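Local coordinates for YycN protein (PDB 1ON0) that probably works as an acyltransferase of the GNAT acetyltransferase family, its acceptor substrate unknown, and forms a homodimer, at residues K22-E27 with K44-D49. Numbering follows the deposited sequence.
Sequences KHYAEE and KQVFTD
Y24 and F47 form an offset edge-to-face aromatic pair, the edge of F47 turned toward the face of Y24. Their ring centroids lie 5.2 Å apart, with the planes nearly perpendicular at 87°. F47 does the touching with CE2 and CZ; CE2 comes to 3.5 Å from Y24 CG at the root of the tyrosine ring. The CB bond of Y24 points toward segment 44-49, and chi1 of -165° sets CG anti to N and beside the carbonyl carbon, which brings the ring against the edge of F47.

Apolar contacts accompany the ring pair. CB of Y24 sits at the edge of the F47 ring, in its plane, 3.4 Å from F47 CE2. V46 adds a looser touch, its CG1 standing 4.4 Å from CE2 of Y24. Replacing Y24 by alanine is likely to leave the F47 edge without its aromatic partner and V46 without this contact.

No hydrogen bond spans the two segments. Within 44-49, K44 O accepts from both T48 N and T48 OG1, the hydroxyl at 2.6 Å.

T20 and T21 also touch F47, while S43 packs against Y24, extending the interface between helices 10-31 and 36-50. Such a helical pair, between strands 4-7 and 60-66, is characteristic of the N-terminal half of the GNAT fold.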
ATOM      1  N   LYS B  22      -8.805   2.808  26.598  1.00 29.54           N
ATOM      2  CA  LYS B  22      -9.530   1.547  26.484  1.00 30.91           C
ATOM      3  C   LYS B  22      -8.665   0.514  25.767  1.00 29.35           C
ATOM      4  O   LYS B  22      -8.678  -0.673  26.079  1.00 31.07           O
ATOM      5  CB  LYS B  22     -10.831   1.771  25.711  1.00 31.90           C
ATOM      6  CG  LYS B  22     -11.606   0.503  25.404  1.00 34.87           C
ATOM      7  CD  LYS B  22     -12.767   0.791  24.465  1.00 37.70           C
ATOM      8  CE  LYS B  22     -12.299   1.454  23.179  1.00 39.89           C
ATOM      9  NZ  LYS B  22     -13.463   1.687  22.285  1.00 44.13           N
ATOM     10  N   HIS B  23      -7.909   0.987  24.796  1.00 30.52           N
ATOM     11  CA  HIS B  23      -7.036   0.120  24.028  1.00 29.98           C
ATOM     12  C   HIS B  23      -5.860  -0.404  24.864  1.00 29.28           C
ATOM     13  O   HIS B  23      -5.490  -1.579  24.776  1.00 28.85           O
ATOM     14  CB  HIS B  23      -6.522   0.888  22.806  1.00 27.63           C
ATOM     15  CG  HIS B  23      -5.676   0.066  21.897  1.00 26.71           C
ATOM     16  ND1 HIS B  23      -6.198  -0.920  21.089  1.00 29.29           N
ATOM     17  CD2 HIS B  23      -4.336   0.024  21.727  1.00 26.48           C
ATOM     18  CE1 HIS B  23      -5.214  -1.538  20.465  1.00 28.71           C
ATOM     19  NE2 HIS B  23      -4.072  -0.985  20.835  1.00 27.03           N
ATOM     20  N   TYR B  24      -5.273   0.476  25.666  1.00 23.01           N
ATOM     21  CA  TYR B  24      -4.134   0.116  26.516  1.00 23.20           C
ATOM     22  C   TYR B  24      -4.498  -0.978  27.527  1.00 21.98           C
ATOM     23  O   TYR B  24      -3.701  -1.861  27.821  1.00 19.94           O
ATOM     24  CB  TYR B  24      -3.636   1.350  27.271  1.00 29.95           C
ATOM     25  CG  TYR B  24      -2.268   1.173  27.871  1.00 31.57           C
ATOM     26  CD1 TYR B  24      -1.153   0.979  27.054  1.00 31.98           C
ATOM     27  CD2 TYR B  24      -2.084   1.189  29.253  1.00 31.30           C
ATOM     28  CE1 TYR B  24       0.112   0.808  27.594  1.00 34.19           C
ATOM     29  CE2 TYR B  24      -0.826   1.018  29.809  1.00 34.53           C
ATOM     30  CZ  TYR B  24       0.273   0.830  28.973  1.00 35.53           C
ATOM     31  OH  TYR B  24       1.532   0.676  29.512  1.00 37.50           O
ATOM     32  N   ALA B  25      -5.709  -0.896  28.064  1.00 29.11           N
ATOM     33  CA  ALA B  25      -6.171  -1.877  29.022  1.00 30.37           C
ATOM     34  C   ALA B  25      -6.240  -3.233  28.329  1.00 30.76           C
ATOM     35  O   ALA B  25      -5.840  -4.256  28.890  1.00 32.76           O
ATOM     36  CB  ALA B  25      -7.537  -1.487  29.556  1.00 32.27           C
ATOM     37  N   GLU B  26      -6.737  -3.235  27.098  1.00 23.85           N
ATOM     38  CA  GLU B  26      -6.862  -4.462  26.324  1.00 23.27           C
ATOM     39  C   GLU B  26      -5.465  -5.038  26.053  1.00 22.74           C
ATOM     40  O   GLU B  26      -5.271  -6.249  26.064  1.00 23.39           O
ATOM     41  CB  GLU B  26      -7.612  -4.138  25.025  1.00 36.47           C
ATOM     42  CG  GLU B  26      -7.733  -5.252  23.991  1.00 44.39           C
ATOM     43  CD  GLU B  26      -8.232  -4.717  22.641  1.00 47.81           C
ATOM     44  OE1 GLU B  26      -9.268  -4.010  22.632  1.00 46.88           O
ATOM     45  OE2 GLU B  26      -7.594  -5.005  21.597  1.00 48.41           O
ATOM     46  N   GLU B  27      -4.490  -4.162  25.837  1.00 21.81           N
ATOM     47  CA  GLU B  27      -3.128  -4.602  25.574  1.00 22.21           C
ATOM     48  C   GLU B  27      -2.497  -5.177  26.840  1.00 21.48           C
ATOM     49  O   GLU B  27      -1.788  -6.184  26.803  1.00 18.50           O
ATOM     50  CB  GLU B  27      -2.275  -3.435  25.079  1.00 30.07           C
ATOM     51  CG  GLU B  27      -2.692  -2.844  23.751  1.00 32.66           C
ATOM     52  CD  GLU B  27      -2.215  -3.658  22.567  1.00 34.16           C
ATOM     53  OE1 GLU B  27      -1.788  -3.039  21.570  1.00 35.01           O
ATOM     54  OE2 GLU B  27      -2.268  -4.904  22.629  1.00 35.04           O
ATOM     55  N   LYS B  44      -6.831   4.303  32.954  1.00 42.53           N
ATOM     56  CA  LYS B  44      -7.100   5.735  33.047  1.00 42.52           C
ATOM     57  C   LYS B  44      -6.055   6.437  33.920  1.00 42.56           C
ATOM     58  O   LYS B  44      -5.621   7.544  33.604  1.00 43.55           O
ATOM     59  CB  LYS B  44      -8.504   5.993  33.605  1.00 36.14           C
ATOM     60  CG  LYS B  44      -9.613   5.649  32.639  1.00 39.20           C
ATOM     61  CD  LYS B  44     -10.975   6.050  33.175  1.00 39.21           C
ATOM     62  CE  LYS B  44     -12.076   5.684  32.178  1.00 40.26           C
ATOM     63  NZ  LYS B  44     -13.422   6.208  32.578  1.00 40.04           N
ATOM     64  N   GLN B  45      -5.650   5.780  35.005  1.00 36.01           N
ATOM     65  CA  GLN B  45      -4.661   6.327  35.937  1.00 35.54           C
ATOM     66  C   GLN B  45      -3.316   6.578  35.274  1.00 32.62           C
ATOM     67  O   GLN B  45      -2.731   7.652  35.422  1.00 30.38           O
ATOM     68  CB  GLN B  45      -4.474   5.385  37.129  1.00 50.79           C
ATOM     69  CG  GLN B  45      -5.619   5.412  38.135  1.00 57.88           C
ATOM     70  CD  GLN B  45      -5.607   6.651  39.019  1.00 61.83           C
ATOM     71  OE1 GLN B  45      -6.593   6.954  39.693  1.00 63.74           O
ATOM     72  NE2 GLN B  45      -4.481   7.360  39.037  1.00 63.80           N
ATOM     73  N   VAL B  46      -2.819   5.573  34.561  1.00 30.15           N
ATOM     74  CA  VAL B  46      -1.556   5.702  33.858  1.00 28.01           C
ATOM     75  C   VAL B  46      -1.586   6.927  32.947  1.00 28.30           C
ATOM     76  O   VAL B  46      -0.709   7.774  33.017  1.00 30.45           O
ATOM     77  CB  VAL B  46      -1.269   4.463  32.971  1.00 28.41           C
ATOM     78  CG1 VAL B  46      -0.054   4.741  32.096  1.00 27.66           C
ATOM     79  CG2 VAL B  46      -1.034   3.226  33.830  1.00 23.36           C
ATOM     80  N   PHE B  47      -2.601   7.015  32.091  1.00 31.14           N
ATOM     81  CA  PHE B  47      -2.711   8.132  31.159  1.00 31.88           C
ATOM     82  C   PHE B  47      -3.015   9.446  31.852  1.00 32.63           C
ATOM     83  O   PHE B  47      -2.663  10.514  31.350  1.00 30.97           O
ATOM     84  CB  PHE B  47      -3.769   7.852  30.089  1.00 32.54           C
ATOM     85  CG  PHE B  47      -3.351   6.810  29.096  1.00 34.35           C
ATOM     86  CD1 PHE B  47      -2.499   7.127  28.051  1.00 33.19           C
ATOM     87  CD2 PHE B  47      -3.735   5.485  29.259  1.00 34.67           C
ATOM     88  CE1 PHE B  47      -2.034   6.136  27.193  1.00 34.48           C
ATOM     89  CE2 PHE B  47      -3.271   4.501  28.404  1.00 35.09           C
ATOM     90  CZ  PHE B  47      -2.418   4.826  27.371  1.00 32.99           C
ATOM     91  N   THR B  48      -3.664   9.380  33.005  1.00 27.30           N
ATOM     92  CA  THR B  48      -3.970  10.600  33.728  1.00 29.55           C
ATOM     93  C   THR B  48      -2.709  11.117  34.396  1.00 30.91           C
ATOM     94  O   THR B  48      -2.420  12.305  34.347  1.00 30.35           O
ATOM     95  CB  THR B  48      -5.051  10.364  34.789  1.00 41.79           C
ATOM     96  OG1 THR B  48      -6.284  10.017  34.145  1.00 42.62           O
ATOM     97  CG2 THR B  48      -5.257  11.620  35.617  1.00 42.90           C
ATOM     98  N   ASP B  49      -1.948  10.222  35.010  1.00 46.48           N
ATOM     99  CA  ASP B  49      -0.721  10.634  35.679  1.00 48.55           C
ATOM    100  C   ASP B  49       0.306  11.101  34.661  1.00 48.68           C
ATOM    101  O   ASP B  49       1.105  12.001  34.940  1.00 49.22           O
ATOM    102  CB  ASP B  49      -0.148   9.486  36.506  1.00 46.80           C
ATOM    103  CG  ASP B  49      -1.176   8.892  37.445  1.00 48.76           C
ATOM    104  OD1 ASP B  49      -2.117   9.626  37.825  1.00 46.97           O
ATOM    105  OD2 ASP B  49      -1.037   7.704  37.807  1.00 49.95           O
TER